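Local coordinates for B-agarase (Agarivorans gilvus, PDB 5Z6P), which probably hydrolyses agarose as a glycoside hydrolase family 50 beta-agarase, an activity that cleaves beta-1,4 linkages of the galactan chain, at residues Met138-Gly143 and Gly148-Tyr153; Glu49-Ser54 and Ser204-Gln209; Glu106-Met111 and Gln689-Gln694; Ile67-Leu70 and Tyr76-Val79; Pro161-Trp164 and Val169-Thr172. All coordinates share one frame; numbering follows the deposited sequence.

From the N terminus, strand 51-54 opens contact 2, and contact 4 then closes a short loop between 67-70 and 76-79 inside it. Contact 3 opens at 106-111. Contacts 1 and 5 follow in series, at 138-153 and 161-172, joined by the C151-C162 disulfide and nested within the loops of both contact 2 and contact 3. Contact 2 closes at 204-209. Contact 3 closes only at 689-694, so these two long loops cross. Contacts 1, 2, 4 and 5 lie within the carbohydrate-binding-module-like region, where contacts 2 and 4 touch through F53, V79 and I67. Contact 3 ties that region to helix 689-704.

Contact 1 of 5, residues Met138-Gly143 and Gly148-Tyr153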
# COMPACT_ATOMS: atom_id res chain seq x y z
N MET A 138 -21.76 -1.66 -10.64
CA MET A 138 -22.68 -1.35 -9.56
C MET A 138 -21.93 -0.89 -8.32
O MET A 138 -20.99 -1.55 -7.88
CB MET A 138 -23.52 -2.57 -9.21
CG MET A 138 -24.23 -3.23 -10.38
SD MET A 138 -25.96 -2.77 -10.47
CE MET A 138 -26.70 -3.77 -9.16
N VAL A 139 -22.34 0.24 -7.76
CA VAL A 139 -21.79 0.71 -6.51
C VAL A 139 -22.91 0.68 -5.46
O VAL A 139 -23.82 1.50 -5.49
CB VAL A 139 -21.23 2.13 -6.63
CG1 VAL A 139 -20.56 2.54 -5.33
CG2 VAL A 139 -20.25 2.20 -7.78
N GLU A 140 -22.84 -0.29 -4.54
CA GLU A 140 -23.92 -0.52 -3.60
C GLU A 140 -23.86 0.45 -2.45
O GLU A 140 -22.88 0.49 -1.71
CB GLU A 140 -23.91 -1.95 -3.07
CG GLU A 140 -24.93 -2.17 -1.95
CD GLU A 140 -25.32 -3.63 -1.77
OE1 GLU A 140 -25.83 -4.24 -2.73
OE2 GLU A 140 -25.10 -4.16 -0.66
N LEU A 141 -24.91 1.24 -2.32
CA LEU A 141 -24.97 2.28 -1.31
C LEU A 141 -25.84 1.87 -0.13
O LEU A 141 -25.83 2.51 0.91
CB LEU A 141 -25.48 3.59 -1.93
CG LEU A 141 -24.51 4.34 -2.84
CD1 LEU A 141 -25.18 5.53 -3.51
CD2 LEU A 141 -23.29 4.79 -2.07
N LYS A 142 -26.61 0.81 -0.30
CA LYS A 142 -27.40 0.26 0.80
C LYS A 142 -27.65 -1.21 0.57
O LYS A 142 -27.94 -1.63 -0.56
CB LYS A 142 -28.72 1.02 0.98
CG LYS A 142 -29.62 0.43 2.07
CD LYS A 142 -30.34 1.49 2.89
CE LYS A 142 -31.53 2.06 2.14
NZ LYS A 142 -32.37 2.96 2.99
N GLY A 143 -27.53 -2.00 1.63
CA GLY A 143 -27.78 -3.43 1.56
C GLY A 143 -28.34 -3.99 2.85
O GLY A 143 -29.14 -4.93 2.83
N GLY A 148 -25.49 -4.56 8.34
CA GLY A 148 -25.08 -4.29 6.98
C GLY A 148 -23.68 -3.69 6.94
O GLY A 148 -22.74 -4.29 7.44
N GLY A 149 -23.54 -2.53 6.31
CA GLY A 149 -24.61 -1.94 5.53
C GLY A 149 -24.46 -2.43 4.10
O GLY A 149 -24.86 -3.54 3.77
N ALA A 150 -23.85 -1.61 3.26
CA ALA A 150 -23.64 -1.97 1.87
C ALA A 150 -22.66 -3.13 1.75
O ALA A 150 -21.74 -3.24 2.54
CB ALA A 150 -23.13 -0.78 1.09
N CYS A 151 -22.86 -3.99 0.76
CA CYS A 151 -21.97 -5.13 0.55
C CYS A 151 -20.54 -4.67 0.29
O CYS A 151 -20.32 -3.62 -0.29
CB CYS A 151 -22.46 -6.02 -0.59
SG CYS A 151 -22.25 -5.39 -2.28
N ASN A 152 -19.57 -5.48 0.72
CA ASN A 152 -18.16 -5.17 0.54
C ASN A 152 -17.28 -6.33 0.98
O ASN A 152 -17.71 -7.15 1.79
CB ASN A 152 -17.78 -3.92 1.33
CG ASN A 152 -17.79 -4.16 2.82
OD1 ASN A 152 -16.78 -4.53 3.40
ND2 ASN A 152 -18.93 -3.95 3.45
N TYR A 153 -16.06 -6.39 0.47
CA TYR A 153 -15.08 -7.39 0.89
C TYR A 153 -13.90 -6.75 1.63
O TYR A 153 -12.77 -7.26 1.61
CB TYR A 153 -14.56 -8.18 -0.30
CG TYR A 153 -15.56 -9.12 -0.94
CD1 TYR A 153 -15.69 -10.43 -0.49
CD2 TYR A 153 -16.35 -8.70 -1.99
CE1 TYR A 153 -16.60 -11.29 -1.08
CE2 TYR A 153 -17.25 -9.55 -2.59
CZ TYR A 153 -17.38 -10.84 -2.13
OH TYR A 153 -18.29 -11.69 -2.72
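E140, at the end of strand 135-140 in the carbohydrate-binding-module-like domain, grips C151 and closes the first turn of the loop that leads on to strand 168-174; the grip is a carboxylate on a backbone N-H. C151 N donates to E140 OE2 at 2.7 Å, with an N-H...O angle of 160°. The donor comes in from above the carboxylate plane, 36° out of it. E140 can reach this far because CG is anti to its backbone N (chi1 173°) and the chain stays extended beyond CG. On the way it runs along the cysteine: E140 CD is 3.6 Å from C151 SG, and E140 OE2 is 3.2 Å from C151 CB.

A150 fills the corner beside the strand end. Its CB sits 3.1 Å from E140 O and 3.8 Å from E140 CG, a tight fit against both backbone and side chain. Further out the backbones come close without bonding, G143 CA lying 4.4 Å from A150 CA. Just past E140, L141 and K142 both face F95 of the adjoining strand as a classic beta bulge. The cysteine segment is held from within as well, since N152 ND2 donates to A150 O at 3.0 Å in the carbonyl plane.

E140 OE1 is bonded to S211 OG, while C151 is tied covalently to C162. Both carboxylate oxygens of this buried glutamate therefore have partners, which is consistent with an ionised side chain stabilised by the N-H and the hydroxyl, and with the cysteine-bearing part of the loop held against the strand end.

Contact 2 of 5, residues Glu49-Ser54 and Ser204-Gln209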
# COMPACT_ATOMS: atom_id res chain seq x y z
N GLU A 49 -27.25 19.19 -17.23
CA GLU A 49 -26.53 20.22 -16.50
C GLU A 49 -25.67 19.65 -15.35
O GLU A 49 -24.71 20.28 -14.92
CB GLU A 49 -27.53 21.26 -15.97
CG GLU A 49 -27.07 22.72 -16.10
CD GLU A 49 -27.03 23.24 -17.56
OE1 GLU A 49 -28.09 23.54 -18.13
OE2 GLU A 49 -25.94 23.36 -18.12
N GLU A 50 -25.99 18.44 -14.90
CA GLU A 50 -25.28 17.85 -13.77
C GLU A 50 -23.81 17.55 -14.06
O GLU A 50 -23.03 17.38 -13.14
CB GLU A 50 -25.96 16.56 -13.30
CG GLU A 50 -27.29 16.74 -12.59
CD GLU A 50 -28.47 16.62 -13.54
OE1 GLU A 50 -28.27 16.72 -14.77
OE2 GLU A 50 -29.60 16.44 -13.04
N PHE A 51 -23.43 17.49 -15.33
CA PHE A 51 -22.09 17.03 -15.70
C PHE A 51 -21.04 18.13 -15.89
O PHE A 51 -21.26 19.06 -16.64
CB PHE A 51 -22.14 16.21 -16.98
CG PHE A 51 -22.67 14.82 -16.79
CD1 PHE A 51 -24.03 14.58 -16.79
CD2 PHE A 51 -21.81 13.76 -16.63
CE1 PHE A 51 -24.51 13.32 -16.62
CE2 PHE A 51 -22.29 12.49 -16.45
CZ PHE A 51 -23.64 12.27 -16.45
N SER A 52 -19.91 17.99 -15.23
CA SER A 52 -18.74 18.81 -15.52
C SER A 52 -17.48 17.95 -15.51
O SER A 52 -17.50 16.80 -15.08
CB SER A 52 -18.60 19.97 -14.53
OG SER A 52 -18.72 19.54 -13.19
N PHE A 53 -16.38 18.53 -15.98
CA PHE A 53 -15.17 17.76 -16.26
C PHE A 53 -13.93 18.54 -15.88
O PHE A 53 -13.93 19.76 -15.86
CB PHE A 53 -15.12 17.39 -17.75
CG PHE A 53 -16.32 16.61 -18.22
CD1 PHE A 53 -17.47 17.25 -18.64
CD2 PHE A 53 -16.30 15.23 -18.21
CE1 PHE A 53 -18.56 16.52 -19.05
CE2 PHE A 53 -17.39 14.50 -18.63
CZ PHE A 53 -18.53 15.15 -19.04
N SER A 54 -12.87 17.80 -15.55
CA SER A 54 -11.56 18.36 -15.32
C SER A 54 -10.48 17.45 -15.89
O SER A 54 -10.32 16.31 -15.44
CB SER A 54 -11.32 18.59 -13.83
OG SER A 54 -9.95 18.77 -13.58
N SER A 204 -22.56 5.13 -20.44
CA SER A 204 -23.96 5.17 -20.80
C SER A 204 -24.78 4.57 -19.65
O SER A 204 -24.24 3.93 -18.75
CB SER A 204 -24.19 4.42 -22.14
OG SER A 204 -23.98 3.03 -21.93
N ASN A 205 -26.08 4.79 -19.68
CA ASN A 205 -27.01 4.03 -18.87
C ASN A 205 -26.83 4.19 -17.37
O ASN A 205 -27.03 3.26 -16.60
CB ASN A 205 -26.85 2.58 -19.29
CG ASN A 205 -27.25 2.32 -20.75
OD1 ASN A 205 -27.93 1.31 -20.97
ND2 ASN A 205 -27.17 3.34 -21.64
N PHE A 206 -26.56 5.43 -16.97
CA PHE A 206 -26.60 5.82 -15.58
C PHE A 206 -28.00 5.60 -15.04
O PHE A 206 -28.98 5.97 -15.67
CB PHE A 206 -26.17 7.29 -15.37
CG PHE A 206 -24.72 7.55 -15.66
CD1 PHE A 206 -24.31 7.86 -16.94
CD2 PHE A 206 -23.77 7.46 -14.66
CE1 PHE A 206 -22.99 8.09 -17.22
CE2 PHE A 206 -22.43 7.69 -14.94
CZ PHE A 206 -22.06 8.01 -16.23
N ARG A 207 -28.07 5.00 -13.85
CA ARG A 207 -29.31 4.53 -13.28
C ARG A 207 -29.15 4.22 -11.81
O ARG A 207 -28.04 4.06 -11.31
CB ARG A 207 -29.78 3.28 -14.01
CG ARG A 207 -28.85 2.09 -13.82
CD ARG A 207 -28.99 1.11 -14.96
NE ARG A 207 -28.23 -0.11 -14.76
CZ ARG A 207 -27.10 -0.40 -15.39
NH1 ARG A 207 -26.58 0.44 -16.26
NH2 ARG A 207 -26.48 -1.55 -15.15
N LEU A 208 -30.29 4.13 -11.12
CA LEU A 208 -30.35 3.52 -9.80
C LEU A 208 -30.90 2.11 -10.00
O LEU A 208 -31.87 1.92 -10.74
CB LEU A 208 -31.21 4.33 -8.85
CG LEU A 208 -30.62 5.70 -8.51
CD1 LEU A 208 -31.60 6.55 -7.74
CD2 LEU A 208 -29.34 5.55 -7.72
N GLN A 209 -30.26 1.13 -9.38
CA GLN A 209 -30.64 -0.25 -9.59
C GLN A 209 -30.80 -0.99 -8.27
O GLN A 209 -29.91 -0.95 -7.42
CB GLN A 209 -29.62 -0.96 -10.46
CG GLN A 209 -30.01 -2.37 -10.84
CD GLN A 209 -29.49 -2.76 -12.21
OE1 GLN A 209 -29.60 -2.00 -13.17
NE2 GLN A 209 -28.93 -3.96 -12.30
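One face of the F206 ring receives the edge of the F51 ring, in an edge-to-face (T-shaped) pair. F51 CZ stands 4.3 Å above the F206 plane, displaced toward the rim, and F206 CE1 in turn lies near the plane of F51 at its edge. The planes meet at 70° with centroids 5.8 Å apart, so the pair departs somewhat from a perpendicular T. The closest atoms are F51 CZ and F206 CE1.

The geometry is consistent with two packed layers of a beta sandwich. The CA atoms of F51 and F206 are 12.1 Å apart, too far for neighbouring strands, and each CB points toward the other segment. F51 belongs to strand 51-54, paired with 76-81, whereas F206 lies on 199-210, which pairs with 64-69 and 95-103 along its length and with 36-38 near F206, whose backbone bonds to L39. Two aromatic side chains thus appear to bridge the space between layers. Further rings extend the cluster: F40 meets F51 edge to face, and F99 meets F206 with planes at about 25°.

On the reverse side of strand 199-210 the chemistry becomes polar. R207 points opposite to F206, and its guanidinium is held flat between its own strand neighbours, with D100 as salt-bridge partner of NH1 and S136 OG bonded to NH2. R207 NH1 also donates to N205 O at 2.9 Å, and R207 NE reaches Q209 OE1 at 2.8 Å, this last donor lying above the amide carbonyl plane.

Contact 3 of 5, residues Glu106-Met111 and Gln689-Gln694; sequences EHSTQM and QQERGQ
E691 reaches out from its helix with its two carboxylate oxygens spanning the N-H and hydroxyl of S108. OE2 accepts the S108 backbone N-H through its syn lone pair, at an S108 N to E691 OE2 distance of 3.0 Å and an N-H...O angle of 164°. OE1 takes the hydroxyl: S108 OG donates to E691 OE1 over 2.5 Å, a very short separation whose exact value is doubtful; the same OG is also bonded to N128 ND2. Since OG lies between the backbone N and the carbonyl carbon (chi1 65°), the hydroxyl and the N-H can address the two oxygens together, which fixes the rotation of the carboxylate. On the glutamate side the chain is extended, CG anti to the backbone N (chi1 -170°), so the carboxylate projects from the helix toward S108, while OE1 still takes C687 N from the approach to the helix.

This pair crosses between domains. S108 precedes strand 109-117 of the carbohydrate-binding-module-like region, whereas helix 689-704 connects the parallel neighbouring strands 664-668 and 709-714 as a beta-alpha-beta crossover, consistent with the alpha/beta barrel of the catalytic part in this family.

H107 borders the carboxylate with its backbone rather than its ring. H107 CA is 3.3 Å from E691 OE2, while the imidazole leads away to bond D198 O through NE2. A water donates to E691 OE2 at 3.0 Å and to E106 O at 2.9 Å, giving OE2 a second donor. On the helix itself, R692 NH1 donates to Q689 OE1 at 2.9 Å, in the carbonyl plane and on a lone pair.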
# COMPACT_ATOMS: atom_id res chain seq x y z
N GLU A 106 -6.18 -0.28 -25.71
CA GLU A 106 -5.68 -1.65 -25.60
C GLU A 106 -5.55 -2.08 -24.13
O GLU A 106 -5.62 -3.26 -23.82
CB GLU A 106 -4.33 -1.78 -26.31
CG GLU A 106 -4.44 -1.61 -27.83
CD GLU A 106 -3.11 -1.41 -28.50
OE1 GLU A 106 -3.09 -1.03 -29.70
OE2 GLU A 106 -2.08 -1.63 -27.84
N HIS A 107 -5.38 -1.10 -23.23
CA HIS A 107 -5.25 -1.32 -21.78
C HIS A 107 -6.53 -1.01 -21.00
O HIS A 107 -7.40 -0.28 -21.48
CB HIS A 107 -4.11 -0.46 -21.24
CG HIS A 107 -4.27 1.00 -21.57
ND1 HIS A 107 -3.70 1.58 -22.68
CD2 HIS A 107 -4.97 1.98 -20.95
CE1 HIS A 107 -4.04 2.86 -22.72
NE2 HIS A 107 -4.81 3.12 -21.68
N SER A 108 -6.63 -1.55 -19.78
CA SER A 108 -7.78 -1.27 -18.93
C SER A 108 -7.70 0.13 -18.31
O SER A 108 -6.67 0.80 -18.39
CB SER A 108 -7.91 -2.30 -17.80
OG SER A 108 -6.81 -2.24 -16.91
N THR A 109 -8.80 0.53 -17.70
CA THR A 109 -8.88 1.73 -16.88
C THR A 109 -9.29 1.37 -15.47
O THR A 109 -10.30 0.67 -15.27
CB THR A 109 -9.91 2.74 -17.44
OG1 THR A 109 -9.55 3.11 -18.77
CG2 THR A 109 -9.97 3.97 -16.56
N GLN A 110 -8.53 1.85 -14.50
CA GLN A 110 -8.99 1.81 -13.14
C GLN A 110 -9.68 3.14 -12.83
O GLN A 110 -9.07 4.20 -12.84
CB GLN A 110 -7.85 1.55 -12.16
CG GLN A 110 -8.28 1.58 -10.69
CD GLN A 110 -7.12 1.33 -9.75
OE1 GLN A 110 -5.98 1.21 -10.18
NE2 GLN A 110 -7.41 1.24 -8.46
N MET A 111 -10.98 3.05 -12.56
CA MET A 111 -11.78 4.22 -12.28
C MET A 111 -12.34 4.20 -10.85
O MET A 111 -12.94 3.23 -10.44
CB MET A 111 -12.92 4.31 -13.28
CG MET A 111 -13.87 5.41 -13.00
SD MET A 111 -15.25 5.41 -14.15
CE MET A 111 -16.51 5.88 -13.07
N GLN A 689 -4.21 -11.32 -15.46
CA GLN A 689 -2.85 -11.65 -15.06
C GLN A 689 -1.83 -11.11 -16.05
O GLN A 689 -0.76 -10.65 -15.68
CB GLN A 689 -2.67 -13.17 -14.90
CG GLN A 689 -3.44 -13.78 -13.71
CD GLN A 689 -3.22 -12.99 -12.43
OE1 GLN A 689 -2.08 -12.79 -12.00
NE2 GLN A 689 -4.30 -12.51 -11.85
N GLN A 690 -2.15 -11.19 -17.33
CA GLN A 690 -1.23 -10.72 -18.35
C GLN A 690 -0.98 -9.22 -18.18
O GLN A 690 0.15 -8.76 -18.29
CB GLN A 690 -1.75 -11.02 -19.76
CG GLN A 690 -0.78 -10.67 -20.86
CD GLN A 690 -1.39 -10.79 -22.25
OE1 GLN A 690 -2.59 -10.97 -22.39
NE2 GLN A 690 -0.55 -10.68 -23.27
N GLU A 691 -2.03 -8.47 -17.91
CA GLU A 691 -1.89 -7.03 -17.77
C GLU A 691 -1.16 -6.64 -16.47
O GLU A 691 -0.55 -5.57 -16.41
CB GLU A 691 -3.25 -6.34 -17.83
CG GLU A 691 -3.08 -4.82 -17.93
CD GLU A 691 -4.36 -4.08 -18.28
OE1 GLU A 691 -5.34 -4.12 -17.51
OE2 GLU A 691 -4.35 -3.43 -19.34
N ARG A 692 -1.21 -7.50 -15.46
CA ARG A 692 -0.47 -7.28 -14.23
C ARG A 692 1.02 -7.13 -14.52
O ARG A 692 1.68 -6.21 -14.03
CB ARG A 692 -0.68 -8.43 -13.25
CG ARG A 692 -2.02 -8.44 -12.53
CD ARG A 692 -2.05 -9.55 -11.47
NE ARG A 692 -1.10 -9.26 -10.39
CZ ARG A 692 -0.45 -10.17 -9.67
NH1 ARG A 692 -0.61 -11.47 -9.92
NH2 ARG A 692 0.39 -9.77 -8.72
N GLY A 693 1.54 -8.08 -15.30
CA GLY A 693 2.91 -8.08 -15.73
C GLY A 693 3.22 -6.85 -16.58
O GLY A 693 4.23 -6.21 -16.37
N GLN A 694 2.34 -6.52 -17.52
CA GLN A 694 2.52 -5.30 -18.34
C GLN A 694 2.61 -4.06 -17.45
O GLN A 694 3.46 -3.19 -17.64
CB GLN A 694 1.39 -5.13 -19.35
CG GLN A 694 1.43 -6.10 -20.55
CD GLN A 694 0.10 -6.14 -21.33
OE1 GLN A 694 -0.96 -5.83 -20.79
NE2 GLN A 694 0.17 -6.55 -22.59
O HOH W 1 -5.38 -5.12 -21.55

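Contact 4 of 5, residues Ile67-Leu70 and Tyr76-Val79; sequences IKAL and YTSV
T77 meets A69 first through its CB, which lies 4.1 Å from A69 CB, and the two branches then part. OG1 comes nearer, 3.5 Å from A69 CB, but this is only packing: the hydroxyl finds its polar partner in I192 O, on the adjoining strand 185-193. With OG1 placed between the backbone N and the carbonyl carbon (chi1 74°), the methyl branch is turned toward the end of the other segment. There T77 CG2 rests 3.8 Å from L70 C and 3.9 Å from L70 O, so it touches backbone while the leucine side chain leads elsewhere.

The segments run nearly antiparallel, their end-to-end directions 160° apart, yet they meet through side chains without backbone pairing. Strand 64-69 pairs with 56-61 and 199-210, whereas 76-81 pairs with 51-54 and 185-193. Two strands joined by a short loop and facing one another in this way have the form of a beta-arch, consistent with a link between two layers of a sandwich-like domain. CA separations trace the opening of the arch: 6.1 Å between A69 and T77 near the bend, 8.7 Å between I67 and V79 farther in.

At that wider point longer side chains bridge the gap. I67 CD1 approaches V79 CG2 to 4.1 Å, the two side chains crossing obliquely, with F53 packed against both residues and F51 against V79.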
# COMPACT_ATOMS: atom_id res chain seq x y z
N ILE A 67 -15.56 9.89 -23.29
CA ILE A 67 -14.59 10.66 -22.51
C ILE A 67 -13.17 10.23 -22.82
O ILE A 67 -12.88 9.03 -22.91
CB ILE A 67 -14.83 10.56 -20.97
CG1 ILE A 67 -14.91 9.11 -20.52
CG2 ILE A 67 -16.09 11.31 -20.55
CD1 ILE A 67 -14.84 8.95 -19.01
N LYS A 68 -12.31 11.21 -23.02
CA LYS A 68 -10.88 11.01 -23.08
C LYS A 68 -10.24 11.64 -21.85
O LYS A 68 -10.21 12.86 -21.72
CB LYS A 68 -10.27 11.60 -24.36
CG LYS A 68 -8.78 11.40 -24.45
CD LYS A 68 -8.16 12.02 -25.71
CE LYS A 68 -6.63 11.90 -25.66
NZ LYS A 68 -5.97 12.38 -26.90
N ALA A 69 -9.77 10.81 -20.93
CA ALA A 69 -9.10 11.31 -19.75
C ALA A 69 -7.65 11.59 -20.08
O ALA A 69 -6.95 10.72 -20.59
CB ALA A 69 -9.22 10.31 -18.58
N LEU A 70 -7.21 12.81 -19.82
CA LEU A 70 -5.86 13.22 -20.13
C LEU A 70 -4.94 12.94 -18.95
O LEU A 70 -4.30 13.85 -18.41
CB LEU A 70 -5.82 14.71 -20.49
CG LEU A 70 -6.89 15.27 -21.42
CD1 LEU A 70 -6.56 16.72 -21.77
CD2 LEU A 70 -7.04 14.41 -22.68
N TYR A 76 -4.61 14.20 -11.81
CA TYR A 76 -6.04 14.02 -11.53
C TYR A 76 -6.96 14.32 -12.71
O TYR A 76 -6.95 15.43 -13.23
CB TYR A 76 -6.49 14.89 -10.35
CG TYR A 76 -5.82 14.54 -9.05
CD1 TYR A 76 -6.18 13.40 -8.35
CD2 TYR A 76 -4.83 15.36 -8.51
CE1 TYR A 76 -5.58 13.07 -7.15
CE2 TYR A 76 -4.22 15.04 -7.30
CZ TYR A 76 -4.60 13.89 -6.64
OH TYR A 76 -4.00 13.54 -5.44
N THR A 77 -7.75 13.35 -13.13
CA THR A 77 -8.82 13.59 -14.09
C THR A 77 -10.13 13.13 -13.51
O THR A 77 -10.19 12.11 -12.83
CB THR A 77 -8.57 12.89 -15.44
OG1 THR A 77 -8.80 11.48 -15.32
CG2 THR A 77 -7.18 13.13 -15.91
N SER A 78 -11.19 13.90 -13.76
CA SER A 78 -12.49 13.65 -13.16
C SER A 78 -13.66 13.98 -14.06
O SER A 78 -13.64 14.95 -14.81
CB SER A 78 -12.66 14.45 -11.86
OG SER A 78 -11.52 14.36 -11.04
N VAL A 79 -14.67 13.14 -13.98
CA VAL A 79 -16.02 13.46 -14.37
C VAL A 79 -16.80 13.78 -13.08
O VAL A 79 -16.77 12.98 -12.15
CB VAL A 79 -16.69 12.30 -15.10
CG1 VAL A 79 -18.12 12.67 -15.46
CG2 VAL A 79 -15.86 11.86 -16.31

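Contact 5 of 5, residues Pro161-Trp164 and Val169-Thr172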
# COMPACT_ATOMS: atom_id res chain seq x y z
N PRO A 161 -20.60 -10.09 1.53
CA PRO A 161 -20.14 -10.29 0.16
C PRO A 161 -21.06 -9.67 -0.90
O PRO A 161 -22.27 -9.80 -0.81
CB PRO A 161 -20.10 -11.81 0.02
CG PRO A 161 -20.97 -12.32 1.08
CD PRO A 161 -20.79 -11.37 2.22
N CYS A 162 -20.46 -8.97 -1.85
CA CYS A 162 -21.14 -8.59 -3.08
C CYS A 162 -21.18 -9.79 -4.00
O CYS A 162 -20.30 -10.65 -3.93
CB CYS A 162 -20.42 -7.43 -3.78
SG CYS A 162 -20.35 -5.93 -2.84
N PRO A 163 -22.19 -9.84 -4.88
CA PRO A 163 -22.18 -10.86 -5.93
C PRO A 163 -20.85 -10.88 -6.66
O PRO A 163 -20.36 -9.82 -7.03
CB PRO A 163 -23.32 -10.41 -6.84
CG PRO A 163 -24.27 -9.74 -5.92
CD PRO A 163 -23.41 -9.03 -4.90
N TRP A 164 -20.25 -12.05 -6.83
CA TRP A 164 -19.05 -12.20 -7.66
C TRP A 164 -19.37 -13.18 -8.79
O TRP A 164 -20.38 -13.88 -8.72
CB TRP A 164 -17.85 -12.67 -6.82
CG TRP A 164 -17.80 -14.16 -6.65
CD1 TRP A 164 -18.57 -14.92 -5.82
CD2 TRP A 164 -16.94 -15.07 -7.35
NE1 TRP A 164 -18.25 -16.24 -5.96
CE2 TRP A 164 -17.25 -16.36 -6.89
CE3 TRP A 164 -15.94 -14.91 -8.31
CZ2 TRP A 164 -16.60 -17.50 -7.36
CZ3 TRP A 164 -15.29 -16.04 -8.78
CH2 TRP A 164 -15.63 -17.32 -8.31
N VAL A 169 -20.50 -6.02 -12.64
CA VAL A 169 -19.36 -5.88 -11.77
C VAL A 169 -19.76 -5.03 -10.57
O VAL A 169 -20.22 -3.90 -10.74
CB VAL A 169 -18.17 -5.21 -12.48
CG1 VAL A 169 -17.02 -4.95 -11.46
CG2 VAL A 169 -17.68 -6.07 -13.61
N TYR A 170 -19.59 -5.58 -9.38
CA TYR A 170 -19.80 -4.82 -8.16
C TYR A 170 -18.50 -4.11 -7.76
O TYR A 170 -17.49 -4.74 -7.52
CB TYR A 170 -20.30 -5.74 -7.05
CG TYR A 170 -21.81 -5.89 -7.04
CD1 TYR A 170 -22.46 -6.74 -7.92
CD2 TYR A 170 -22.58 -5.14 -6.18
CE1 TYR A 170 -23.82 -6.85 -7.92
CE2 TYR A 170 -23.95 -5.25 -6.17
CZ TYR A 170 -24.57 -6.11 -7.06
OH TYR A 170 -25.95 -6.25 -7.09
N ALA A 171 -18.55 -2.78 -7.73
CA ALA A 171 -17.38 -1.96 -7.44
C ALA A 171 -16.77 -2.32 -6.09
O ALA A 171 -17.47 -2.66 -5.16
CB ALA A 171 -17.76 -0.47 -7.46
N THR A 172 -15.44 -2.25 -6.00
CA THR A 172 -14.73 -2.60 -4.78
C THR A 172 -14.64 -1.43 -3.82
O THR A 172 -14.12 -0.39 -4.19
CB THR A 172 -13.30 -3.06 -5.09
OG1 THR A 172 -13.33 -4.17 -5.99
CG2 THR A 172 -12.58 -3.45 -3.82
O HOH W 2 -18.45 -8.26 -8.90
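P163 lies over one face of the Y170 ring, and this is the tightly packed half of the contact. P163 CD stands 3.7 Å from the ring centroid and only 10° off the ring normal, a well-centred CH-pi interaction. Next along the proline, P163 CG drops to 3.5 Å from Y170 CE1, and P163 CB follows at 3.8 Å from Y170 CE1; CD lies over the ring centre, and CG and CB carry on toward the CE1 rim. Chi1 of -88° sets Y170 CG anti to its carbonyl carbon and turns the ring face toward the proline. C162 fills in at the root of the tyrosine, its CB 3.7 Å from Y170 CB. The cysteine sulfur is less well placed: C162 SG is 5.1 Å from the ring centroid of Y170 and 54° off the normal, an oblique sulfur-aromatic contact.

The two segments belong to the end of one excursion. Residues 161-164 lie in the long loop after strand 135-140, and Y170 is on strand 168-174, which returns parallel to and beside 135-140. Because C162 is disulfide-bonded to C151 earlier in that loop, the tyrosine packs against the cysteine that closes the 151-162 loop and the proline that follows it.

The backbone side is looser, with a single water between the segments. It donates to P163 O at 3.1 Å and accepts from Y170 N at 3.0 Å. At the far end of the ring Y170 OH is bonded to S211 OG, and the M138 side chain packs against the ring's outer end.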